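Local coordinates for protein porin (PDB 2POR) that forms channels, one barrel per subunit of a homotrimer, that let small hydrophilic solutes of up to about 0.6 kDa diffuse passively across the bacterial outer membrane, at residues V197-R208 / A224-S235; D258-A267 / G279-P287. All blocks are in the same frame, centred on the assembly; numbering follows the deposited sequence.

Contact 1: residues V197-R208 / A224-S235; sequences VKAYYADGELDR and ATAVDHKAYGLS. With C8E ((hydroxyethyloxy)tri(ethyloxy)octane), chain H.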
loop_
_atom_site.group_PDB
_atom_site.type_symbol
_atom_site.label_atom_id
_atom_site.label_comp_id
_atom_site.label_asym_id
_atom_site.label_seq_id
_atom_site.Cartn_x
_atom_site.Cartn_y
_atom_site.Cartn_z
ATOM N N VAL A 197 13.111 31.933 -16.033
ATOM C CA VAL A 197 13.064 31.625 -17.443
ATOM C C VAL A 197 13.859 30.343 -17.558
ATOM O O VAL A 197 14.890 30.211 -16.902
ATOM C CB VAL A 197 13.710 32.741 -18.273
ATOM C CG1 VAL A 197 13.704 32.374 -19.748
ATOM C CG2 VAL A 197 12.877 34.000 -18.174
ATOM N N LYS A 198 13.392 29.352 -18.310
ATOM C CA LYS A 198 14.117 28.103 -18.493
ATOM C C LYS A 198 13.952 27.825 -19.991
ATOM O O LYS A 198 12.882 28.091 -20.575
ATOM C CB LYS A 198 13.481 26.993 -17.648
ATOM C CG LYS A 198 14.343 25.744 -17.752
ATOM C CD LYS A 198 13.863 24.567 -16.921
ATOM C CE LYS A 198 14.007 24.900 -15.449
ATOM N NZ LYS A 198 13.695 23.772 -14.578
ATOM N N ALA A 199 15.023 27.349 -20.612
ATOM C CA ALA A 199 15.027 27.041 -22.038
ATOM C C ALA A 199 15.950 25.872 -22.298
ATOM O O ALA A 199 16.911 25.675 -21.537
ATOM C CB ALA A 199 15.548 28.199 -22.855
ATOM N N TYR A 200 15.705 25.041 -23.322
ATOM C CA TYR A 200 16.626 23.949 -23.608
ATOM C C TYR A 200 16.573 23.693 -25.125
ATOM O O TYR A 200 15.619 24.104 -25.788
ATOM C CB TYR A 200 16.229 22.653 -22.859
ATOM C CG TYR A 200 14.943 22.010 -23.408
ATOM C CD1 TYR A 200 13.683 22.478 -23.048
ATOM C CD2 TYR A 200 15.052 20.965 -24.343
ATOM C CE1 TYR A 200 12.538 21.919 -23.622
ATOM C CE2 TYR A 200 13.915 20.406 -24.920
ATOM C CZ TYR A 200 12.667 20.885 -24.561
ATOM O OH TYR A 200 11.554 20.318 -25.169
ATOM N N TYR A 201 17.552 22.987 -25.621
ATOM C CA TYR A 201 17.554 22.532 -26.974
ATOM C C TYR A 201 18.104 21.118 -26.851
ATOM O O TYR A 201 19.076 20.879 -26.120
ATOM C CB TYR A 201 18.462 23.443 -27.793
ATOM C CG TYR A 201 18.697 22.837 -29.166
ATOM C CD1 TYR A 201 17.726 23.024 -30.129
ATOM C CD2 TYR A 201 19.847 22.089 -29.405
ATOM C CE1 TYR A 201 17.900 22.449 -31.362
ATOM C CE2 TYR A 201 20.020 21.509 -30.640
ATOM C CZ TYR A 201 19.038 21.704 -31.602
ATOM O OH TYR A 201 19.190 21.133 -32.854
ATOM N N ALA A 202 17.524 20.153 -27.576
ATOM C CA ALA A 202 17.982 18.761 -27.534
ATOM C C ALA A 202 18.032 18.244 -28.977
ATOM O O ALA A 202 17.197 18.605 -29.803
ATOM C CB ALA A 202 17.011 17.841 -26.752
ATOM N N ASP A 203 18.969 17.378 -29.260
ATOM C CA ASP A 203 19.166 16.876 -30.591
ATOM C C ASP A 203 19.695 15.454 -30.492
ATOM O O ASP A 203 20.556 15.179 -29.635
ATOM C CB ASP A 203 20.162 17.824 -31.267
ATOM C CG ASP A 203 20.407 17.498 -32.713
ATOM O OD1 ASP A 203 19.612 17.882 -33.568
ATOM O OD2 ASP A 203 21.392 16.831 -32.973
ATOM N N GLY A 204 19.250 14.505 -31.327
ATOM C CA GLY A 204 19.855 13.181 -31.279
ATOM C C GLY A 204 19.177 12.228 -32.242
ATOM O O GLY A 204 18.692 12.641 -33.310
ATOM N N GLU A 205 19.103 10.965 -31.847
ATOM C CA GLU A 205 18.390 10.011 -32.671
ATOM C C GLU A 205 17.709 8.986 -31.811
ATOM O O GLU A 205 18.170 8.643 -30.723
ATOM C CB GLU A 205 19.318 9.308 -33.648
ATOM C CG GLU A 205 20.390 8.459 -33.039
ATOM C CD GLU A 205 21.409 7.925 -34.042
ATOM O OE1 GLU A 205 21.795 8.672 -34.950
ATOM O OE2 GLU A 205 21.818 6.765 -33.878
ATOM N N LEU A 206 16.570 8.539 -32.329
ATOM C CA LEU A 206 15.670 7.637 -31.644
ATOM C C LEU A 206 15.436 6.382 -32.478
ATOM O O LEU A 206 15.625 6.422 -33.693
ATOM C CB LEU A 206 14.337 8.305 -31.432
ATOM C CG LEU A 206 14.274 9.537 -30.539
ATOM C CD1 LEU A 206 12.838 10.029 -30.477
ATOM C CD2 LEU A 206 14.827 9.178 -29.151
ATOM N N ASP A 207 15.042 5.264 -31.864
ATOM C CA ASP A 207 14.623 4.081 -32.576
ATOM C C ASP A 207 13.360 4.492 -33.332
ATOM O O ASP A 207 12.482 5.186 -32.794
ATOM C CB ASP A 207 14.303 2.981 -31.599
ATOM C CG ASP A 207 13.613 1.795 -32.265
ATOM O OD1 ASP A 207 14.296 1.076 -32.999
ATOM O OD2 ASP A 207 12.415 1.616 -32.059
ATOM N N ARG A 208 13.237 4.012 -34.577
ATOM C CA ARG A 208 12.093 4.308 -35.434
ATOM C C ARG A 208 10.768 3.984 -34.802
ATOM O O ARG A 208 9.882 4.840 -34.745
ATOM C CB ARG A 208 12.159 3.518 -36.763
ATOM C CG ARG A 208 10.966 3.749 -37.719
ATOM C CD ARG A 208 10.939 2.646 -38.795
ATOM N NE ARG A 208 10.613 1.354 -38.210
ATOM C CZ ARG A 208 11.415 0.304 -38.389
ATOM N NH1 ARG A 208 12.530 0.363 -39.117
ATOM N NH2 ARG A 208 11.107 -0.827 -37.783
ATOM N N ALA A 224 14.973 -2.640 -37.293
ATOM C CA ALA A 224 15.056 -1.350 -36.634
ATOM C C ALA A 224 16.005 -0.412 -37.325
ATOM O O ALA A 224 17.071 -0.789 -37.821
ATOM C CB ALA A 224 15.553 -1.522 -35.218
ATOM N N THR A 225 15.603 0.833 -37.384
ATOM C CA THR A 225 16.461 1.868 -37.925
ATOM C C THR A 225 16.403 3.030 -36.934
ATOM O O THR A 225 15.478 3.053 -36.096
ATOM C CB THR A 225 15.949 2.327 -39.335
ATOM O OG1 THR A 225 14.597 2.808 -39.268
ATOM C CG2 THR A 225 15.994 1.142 -40.294
ATOM N N ALA A 226 17.325 3.992 -37.004
ATOM C CA ALA A 226 17.255 5.178 -36.151
ATOM C C ALA A 226 16.729 6.391 -36.926
ATOM O O ALA A 226 16.980 6.462 -38.129
ATOM C CB ALA A 226 18.626 5.489 -35.632
ATOM N N VAL A 227 15.946 7.323 -36.353
ATOM C CA VAL A 227 15.484 8.568 -36.986
ATOM C C VAL A 227 16.092 9.759 -36.238
ATOM O O VAL A 227 16.307 9.657 -35.029
ATOM C CB VAL A 227 13.945 8.733 -36.955
ATOM C CG1 VAL A 227 13.419 7.839 -38.050
ATOM C CG2 VAL A 227 13.317 8.381 -35.600
ATOM N N ASP A 228 16.409 10.892 -36.851
ATOM C CA ASP A 228 16.996 12.028 -36.137
ATOM C C ASP A 228 15.911 12.832 -35.527
ATOM O O ASP A 228 14.817 12.893 -36.091
ATOM C CB ASP A 228 17.783 12.955 -37.069
ATOM C CG ASP A 228 18.981 12.229 -37.689
ATOM O OD1 ASP A 228 19.767 11.611 -36.960
ATOM O OD2 ASP A 228 19.109 12.249 -38.913
ATOM N N HIS A 229 16.150 13.490 -34.400
ATOM C CA HIS A 229 15.097 14.300 -33.794
ATOM C C HIS A 229 15.713 15.534 -33.157
ATOM O O HIS A 229 16.926 15.587 -32.888
ATOM C CB HIS A 229 14.318 13.534 -32.679
ATOM C CG HIS A 229 15.175 13.153 -31.442
ATOM N ND1 HIS A 229 16.261 12.376 -31.358
ATOM C CD2 HIS A 229 14.906 13.581 -30.145
ATOM C CE1 HIS A 229 16.651 12.311 -30.101
ATOM N NE2 HIS A 229 15.826 13.039 -29.393
ATOM N N LYS A 230 14.839 16.502 -32.958
ATOM C CA LYS A 230 15.219 17.631 -32.180
ATOM C C LYS A 230 14.039 18.044 -31.346
ATOM O O LYS A 230 12.903 17.724 -31.671
ATOM C CB LYS A 230 15.666 18.732 -33.086
ATOM C CG LYS A 230 14.688 19.530 -33.886
ATOM C CD LYS A 230 15.590 20.300 -34.883
ATOM C CE LYS A 230 16.398 19.332 -35.794
ATOM N NZ LYS A 230 17.541 19.925 -36.474
ATOM N N ALA A 231 14.311 18.688 -30.219
ATOM C CA ALA A 231 13.281 19.154 -29.308
ATOM C C ALA A 231 13.824 20.451 -28.699
ATOM O O ALA A 231 15.043 20.606 -28.499
ATOM C CB ALA A 231 13.078 18.116 -28.216
ATOM N N TYR A 232 12.988 21.439 -28.466
ATOM C CA TYR A 232 13.420 22.660 -27.792
ATOM C C TYR A 232 12.210 23.326 -27.153
ATOM O O TYR A 232 11.065 23.055 -27.550
ATOM C CB TYR A 232 14.133 23.633 -28.779
ATOM C CG TYR A 232 13.449 23.796 -30.124
ATOM C CD1 TYR A 232 13.778 22.905 -31.132
ATOM C CD2 TYR A 232 12.502 24.787 -30.323
ATOM C CE1 TYR A 232 13.144 22.997 -32.349
ATOM C CE2 TYR A 232 11.867 24.893 -31.551
ATOM C CZ TYR A 232 12.196 23.989 -32.554
ATOM O OH TYR A 232 11.550 24.050 -33.787
ATOM N N GLY A 233 12.371 24.165 -26.125
ATOM C CA GLY A 233 11.239 24.793 -25.471
ATOM C C GLY A 233 11.692 25.888 -24.512
ATOM O O GLY A 233 12.874 26.116 -24.249
ATOM N N LEU A 234 10.703 26.533 -23.980
ATOM C CA LEU A 234 10.952 27.672 -23.145
ATOM C C LEU A 234 9.812 27.822 -22.169
ATOM O O LEU A 234 8.666 27.531 -22.567
ATOM C CB LEU A 234 11.003 28.860 -24.038
ATOM C CG LEU A 234 10.862 30.204 -23.395
ATOM C CD1 LEU A 234 12.196 30.595 -22.766
ATOM C CD2 LEU A 234 10.368 31.170 -24.423
ATOM N N SER A 235 10.076 28.250 -20.918
ATOM C CA SER A 235 8.966 28.644 -20.076
ATOM C C SER A 235 9.337 29.901 -19.312
ATOM O O SER A 235 10.536 30.156 -19.076
ATOM C CB SER A 235 8.557 27.582 -19.034
ATOM O OG SER A 235 9.475 27.227 -18.030
HETATM C C1 C8E H . 20.421 26.750 -25.038
HETATM C C2 C8E H . 18.944 27.130 -25.073
HETATM C C3 C8E H . 18.435 27.470 -26.464
HETATM C C4 C8E H . 16.888 27.472 -26.502
HETATM C C5 C8E H . 16.304 28.018 -27.812
HETATM C C6 C8E H . 14.822 27.741 -28.091
HETATM C C7 C8E H . 13.818 28.455 -27.203
HETATM C C8 C8E H . 12.578 28.830 -28.020
HETATM O O9 C8E H . 11.744 27.847 -28.669
HETATM C C10 C8E H . 10.337 27.990 -28.365
HETATM C C11 C8E H . 9.200 27.513 -29.307
HETATM O O12 C8E H . 8.961 28.067 -30.614
HETATM C C13 C8E H . 8.016 29.149 -30.639
HETATM C C14 C8E H . 6.922 29.154 -31.723
HETATM O O15 C8E H . 5.758 28.306 -31.674
HETATM C C16 C8E H . 4.528 29.072 -31.740
HETATM C C17 C8E H . 3.084 28.479 -31.771
HETATM O O18 C8E H . 2.421 27.854 -30.638
HETATM C C19 C8E H . 1.330 28.592 -30.067
HETATM C C20 C8E H . 1.557 29.283 -28.732
HETATM O O21 C8E H . 0.368 29.901 -28.249
#
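The imidazole of His229 lies beneath Leu206, whose CG stands over one ring face, 3.7 Å from the ring centroid in a CH-pi contact, with the two side chains crossing at about a right angle. The ring's edge meets the opposing backbone, with Glu205 N near its plane. His229 has CG wedged between its own N and carbonyl carbon (chi1 64°), which tips the ring across the strand onto Gly204, where a CB would come tightly against CE1. Its NE2 is held by Gln183 on the neighbouring strand. Further along, with the strands exchanged, Tyr200 likewise lays its ring on Gly233, whose N is 3.4 Å from CE1, and Tyr232 CA makes a CH-pi contact with the same ring. Gln250 binds the hydroxyl of Tyr200. On this face too, Lys198 NZ bonds to Phe83 O and Asp85 O, and Ser235 OG to Tyr87 N. On the other face Tyr201 CD1 slants past Tyr232 CB at 3.9 Å. The octyl end of a detergent passes Ala199, C4 to CB 4.0 Å. The Asp203 and Lys230 side chains run side by side, OD1 and NZ 4.1 Å apart, too far for a salt bridge. Where helix 208-214 begins, Arg208 N donates to Thr225 O, while NH1 bonds Ala223 O and, weakly, Thr225 OG1. Five doubly bonded antiparallel pairs, Lys198-Ser235 to Leu206-Val227, join strands 195-207 and 226-240 as neighbouring staves of the 16-stranded porin barrel, the Tyr200/His229 face turned inward and the Tyr201/Tyr232 face outward.

Contact 2: residues D258-A267 / G279-P287; sequences DDVTYYGLGA and GGIADNDLP. With C8E ((hydroxyethyloxy)tri(ethyloxy)octane), chain F; C8E ((hydroxyethyloxy)tri(ethyloxy)octane), chain E.
Gly279 opens the pairing with two backbone bonds to Ala267, in the antiparallel beta hairpin 258-272/275-284 of the porin barrel. Gly280 then faces Gly266 with CA atoms only 3.8 Å apart. Ile281 bonds twice to the backbone of Leu265, and its CD1 meets the alkyl chain of a detergent, 3.7 Å from C4. Ala282 turns to the other face, opposite Gly264. Asp283 lies alongside Tyr263, whose chi1 of 66° lays the ring back over the partner strand: OH comes 3.4 Å from Asp283 CB, and Asp283 O sits over one ring face. A serine in place of Tyr263 would probably leave the Asp283 side chain and carbonyl without their aromatic cover and open a gap on this face. Asn284 packs CB on Tyr262 CB, while its OD1 accepts from Leu286 N in an Asx turn and also bonds Ser289. Asp285 continues the ladder half with backbone, half with carboxylate: its N donates to Thr261 O, and OD1 takes a nearly straight bond (175°) from Thr261 N, which comes from above the carboxylate plane, 51° out of it. OD2 shares a water with Asp259 OD1 and Thr261 OG1. Leu286 closes the contact, its CG 3.7 Å from Val260 CG2 and its CD1 3.5 Å from C17 of a second detergent.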
loop_
_atom_site.group_PDB
_atom_site.type_symbol
_atom_site.label_atom_id
_atom_site.label_comp_id
_atom_site.label_asym_id
_atom_site.label_seq_id
_atom_site.Cartn_x
_atom_site.Cartn_y
_atom_site.Cartn_z
ATOM N N ASP A 258 6.996 12.985 -37.616
ATOM C CA ASP A 258 6.127 14.134 -37.481
ATOM C C ASP A 258 6.772 15.145 -36.495
ATOM O O ASP A 258 7.849 14.872 -35.965
ATOM C CB ASP A 258 4.755 13.668 -36.964
ATOM C CG ASP A 258 3.575 14.572 -37.375
ATOM O OD1 ASP A 258 3.758 15.619 -38.034
ATOM O OD2 ASP A 258 2.439 14.224 -37.032
ATOM N N ASP A 259 6.124 16.293 -36.304
ATOM C CA ASP A 259 6.506 17.332 -35.372
ATOM C C ASP A 259 5.254 17.724 -34.613
ATOM O O ASP A 259 4.136 17.457 -35.061
ATOM C CB ASP A 259 7.068 18.574 -36.071
ATOM C CG ASP A 259 6.194 19.206 -37.155
ATOM O OD1 ASP A 259 5.209 19.859 -36.844
ATOM O OD2 ASP A 259 6.511 19.041 -38.327
ATOM N N VAL A 260 5.402 18.308 -33.431
ATOM C CA VAL A 260 4.268 18.786 -32.664
ATOM C C VAL A 260 4.816 19.960 -31.835
ATOM O O VAL A 260 6.001 19.995 -31.474
ATOM C CB VAL A 260 3.723 17.602 -31.786
ATOM C CG1 VAL A 260 4.778 17.026 -30.831
ATOM C CG2 VAL A 260 2.497 18.115 -31.056
ATOM N N THR A 261 3.953 20.949 -31.646
ATOM C CA THR A 261 4.180 22.067 -30.755
ATOM C C THR A 261 3.072 21.933 -29.709
ATOM O O THR A 261 1.884 21.793 -30.036
ATOM C CB THR A 261 4.062 23.413 -31.512
ATOM O OG1 THR A 261 5.162 23.432 -32.436
ATOM C CG2 THR A 261 4.049 24.636 -30.566
ATOM N N TYR A 262 3.460 21.957 -28.437
ATOM C CA TYR A 262 2.529 21.773 -27.333
ATOM C C TYR A 262 2.871 22.848 -26.300
ATOM O O TYR A 262 4.019 23.307 -26.193
ATOM C CB TYR A 262 2.682 20.338 -26.774
ATOM C CG TYR A 262 4.067 19.729 -26.530
ATOM C CD1 TYR A 262 4.975 19.417 -27.547
ATOM C CD2 TYR A 262 4.412 19.406 -25.227
ATOM C CE1 TYR A 262 6.187 18.791 -27.261
ATOM C CE2 TYR A 262 5.622 18.771 -24.933
ATOM C CZ TYR A 262 6.501 18.464 -25.947
ATOM O OH TYR A 262 7.665 17.806 -25.628
ATOM N N TYR A 263 1.862 23.322 -25.616
ATOM C CA TYR A 263 2.052 24.464 -24.754
ATOM C C TYR A 263 0.993 24.488 -23.649
ATOM O O TYR A 263 -0.011 23.771 -23.695
ATOM C CB TYR A 263 2.010 25.728 -25.648
ATOM C CG TYR A 263 0.648 25.927 -26.262
ATOM C CD1 TYR A 263 -0.292 26.593 -25.487
ATOM C CD2 TYR A 263 0.347 25.365 -27.493
ATOM C CE1 TYR A 263 -1.586 26.702 -25.899
ATOM C CE2 TYR A 263 -0.957 25.470 -27.918
ATOM C CZ TYR A 263 -1.902 26.127 -27.108
ATOM O OH TYR A 263 -3.244 26.171 -27.467
ATOM N N GLY A 264 1.132 25.357 -22.660
ATOM C CA GLY A 264 0.200 25.481 -21.556
ATOM C C GLY A 264 0.444 26.825 -20.873
ATOM O O GLY A 264 1.523 27.428 -20.984
ATOM N N LEU A 265 -0.593 27.244 -20.192
ATOM C CA LEU A 265 -0.662 28.548 -19.566
ATOM C C LEU A 265 -1.490 28.335 -18.294
ATOM O O LEU A 265 -2.609 27.773 -18.335
ATOM C CB LEU A 265 -1.397 29.531 -20.501
ATOM C CG LEU A 265 -0.880 30.912 -20.850
ATOM C CD1 LEU A 265 -0.623 31.740 -19.587
ATOM C CD2 LEU A 265 0.395 30.741 -21.667
ATOM N N GLY A 266 -0.976 28.752 -17.136
ATOM C CA GLY A 266 -1.756 28.626 -15.914
ATOM C C GLY A 266 -1.391 29.649 -14.852
ATOM O O GLY A 266 -0.412 30.397 -14.977
ATOM N N ALA A 267 -2.177 29.655 -13.797
ATOM C CA ALA A 267 -1.933 30.561 -12.704
ATOM C C ALA A 267 -2.196 29.889 -11.391
ATOM O O ALA A 267 -2.958 28.918 -11.338
ATOM C CB ALA A 267 -2.863 31.742 -12.757
ATOM N N GLY A 279 -5.191 26.774 -11.672
ATOM C CA GLY A 279 -5.984 26.454 -12.848
ATOM C C GLY A 279 -5.094 26.618 -14.058
ATOM O O GLY A 279 -4.042 27.265 -13.968
ATOM N N GLY A 280 -5.427 26.059 -15.216
ATOM C CA GLY A 280 -4.559 26.170 -16.376
ATOM C C GLY A 280 -5.244 25.606 -17.610
ATOM O O GLY A 280 -6.336 25.044 -17.530
ATOM N N ILE A 281 -4.565 25.781 -18.713
ATOM C CA ILE A 281 -5.059 25.424 -20.018
ATOM C C ILE A 281 -3.866 24.771 -20.698
ATOM O O ILE A 281 -2.721 25.189 -20.476
ATOM C CB ILE A 281 -5.571 26.800 -20.596
ATOM C CG1 ILE A 281 -6.946 26.502 -20.987
ATOM C CG2 ILE A 281 -4.822 27.437 -21.754
ATOM C CD1 ILE A 281 -7.878 26.763 -19.813
ATOM N N ALA A 282 -4.039 23.707 -21.497
ATOM C CA ALA A 282 -2.916 23.117 -22.215
ATOM C C ALA A 282 -3.430 22.516 -23.537
ATOM O O ALA A 282 -4.593 22.089 -23.662
ATOM C CB ALA A 282 -2.256 21.989 -21.425
ATOM N N ASP A 283 -2.558 22.491 -24.541
ATOM C CA ASP A 283 -2.898 21.947 -25.846
ATOM C C ASP A 283 -1.694 21.656 -26.704
ATOM O O ASP A 283 -0.534 21.856 -26.310
ATOM C CB ASP A 283 -3.785 22.933 -26.562
ATOM C CG ASP A 283 -4.722 22.308 -27.582
ATOM O OD1 ASP A 283 -4.751 21.081 -27.814
ATOM O OD2 ASP A 283 -5.451 23.121 -28.128
ATOM N N ASN A 284 -1.950 21.105 -27.880
ATOM C CA ASN A 284 -0.878 20.985 -28.839
ATOM C C ASN A 284 -1.563 21.241 -30.168
ATOM O O ASN A 284 -2.785 21.355 -30.258
ATOM C CB ASN A 284 -0.230 19.590 -28.831
ATOM C CG ASN A 284 -1.175 18.453 -29.117
ATOM O OD1 ASN A 284 -1.998 18.487 -30.031
ATOM N ND2 ASN A 284 -1.128 17.405 -28.327
ATOM N N ASP A 285 -0.764 21.350 -31.199
ATOM C CA ASP A 285 -1.282 21.594 -32.539
ATOM C C ASP A 285 -1.616 20.350 -33.379
ATOM O O ASP A 285 -1.736 20.429 -34.605
ATOM C CB ASP A 285 -0.265 22.463 -33.297
ATOM C CG ASP A 285 1.090 21.840 -33.611
ATOM O OD1 ASP A 285 1.394 20.708 -33.193
ATOM O OD2 ASP A 285 1.864 22.521 -34.288
ATOM N N LEU A 286 -1.691 19.148 -32.834
ATOM C CA LEU A 286 -2.035 18.018 -33.670
ATOM C C LEU A 286 -3.498 18.195 -34.086
ATOM O O LEU A 286 -4.246 18.970 -33.460
ATOM C CB LEU A 286 -1.842 16.735 -32.900
ATOM C CG LEU A 286 -0.395 16.457 -32.690
ATOM C CD1 LEU A 286 -0.349 15.236 -31.847
ATOM C CD2 LEU A 286 0.372 16.290 -33.993
ATOM N N PRO A 287 -3.909 17.534 -35.199
ATOM C CA PRO A 287 -5.253 17.626 -35.778
ATOM C C PRO A 287 -6.482 17.428 -34.878
ATOM O O PRO A 287 -7.394 18.264 -34.856
ATOM C CB PRO A 287 -5.180 16.626 -36.932
ATOM C CG PRO A 287 -4.021 15.704 -36.598
ATOM C CD PRO A 287 -3.045 16.744 -36.096
HETATM C C1 C8E F . -5.631 30.486 -17.217
HETATM C C2 C8E F . -5.998 29.807 -15.882
HETATM C C3 C8E F . -7.479 29.452 -15.672
HETATM C C4 C8E F . -8.026 28.226 -16.414
HETATM C C5 C8E F . -9.458 28.033 -15.932
HETATM C C6 C8E F . -10.241 27.004 -16.724
HETATM C C7 C8E F . -11.756 27.245 -16.596
HETATM C C8 C8E F . -12.439 26.583 -15.390
HETATM O O9 C8E F . -13.703 27.098 -14.896
HETATM C C10 C8E F . -14.928 26.431 -15.289
HETATM C C11 C8E F . -15.716 25.474 -14.373
HETATM O O12 C8E F . -17.072 25.199 -14.771
HETATM C C13 C8E F . -17.316 23.905 -15.358
HETATM C C14 C8E F . -18.471 22.979 -14.903
HETATM O O15 C8E F . -18.439 22.190 -13.693
HETATM C C16 C8E F . -18.635 20.788 -13.945
HETATM C C17 C8E F . -18.992 19.855 -12.798
HETATM O O18 C8E F . -19.191 18.468 -13.060
HETATM C C19 C8E F . -20.481 18.071 -12.592
HETATM C C20 C8E F . -21.586 17.834 -13.617
HETATM O O21 C8E F . -22.870 17.587 -13.044
HETATM C C1 C8E E . 13.507 11.840 -26.757
HETATM C C2 C8E E . 12.420 10.962 -26.188
HETATM C C3 C8E E . 11.176 11.780 -26.242
HETATM C C4 C8E E . 10.153 10.896 -25.589
HETATM C C5 C8E E . 9.060 11.695 -24.890
HETATM C C6 C8E E . 8.322 12.692 -25.778
HETATM C C7 C8E E . 7.011 13.201 -25.151
HETATM C C8 C8E E . 6.455 14.167 -26.162
HETATM O O9 C8E E . 5.112 14.602 -26.119
HETATM C C10 C8E E . 4.468 14.450 -27.380
HETATM C C11 C8E E . 3.189 15.214 -27.427
HETATM O O12 C8E E . 2.126 14.757 -28.249
HETATM C C13 C8E E . 1.206 13.912 -27.548
HETATM C C14 C8E E . 0.964 12.511 -28.125
HETATM O O15 C8E E . 0.562 12.387 -29.507
HETATM C C16 C8E E . -0.690 11.698 -29.720
HETATM C C17 C8E E . -1.899 12.523 -30.231
HETATM O O18 C8E E . -3.069 11.995 -30.916
HETATM C C19 C8E E . -2.862 11.823 -32.349
HETATM C C20 C8E E . -3.771 12.604 -33.326
HETATM O O21 C8E E . -4.187 13.836 -32.720
HETATM O O HOH W 1 4.752 21.919 -34.809
#

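Contacts 1 and 2 are both antiparallel strand pairings in the same closed sheet, with centres about 17 Å apart, and they share no element: strand 243-254 lies between 226-240 and 258-272 and pairs with both. Both contacts are only partly buried. Contact 1 is the larger, 1180 against 630 Å² of buried surface, and its inward face is rich in rings and polar ends tied to neighbouring strands and loops. Contact 2 has a glycine-rich stretch with little side-chain packing, and toward its loop end a carboxylate replaces one of the two backbone bonds, and a water bridges nearby. Detergent meets both, at aliphatic and aromatic side chains. Gln250 of the intervening strand bonds Tyr200 of contact 1 and touches Tyr262 of contact 2.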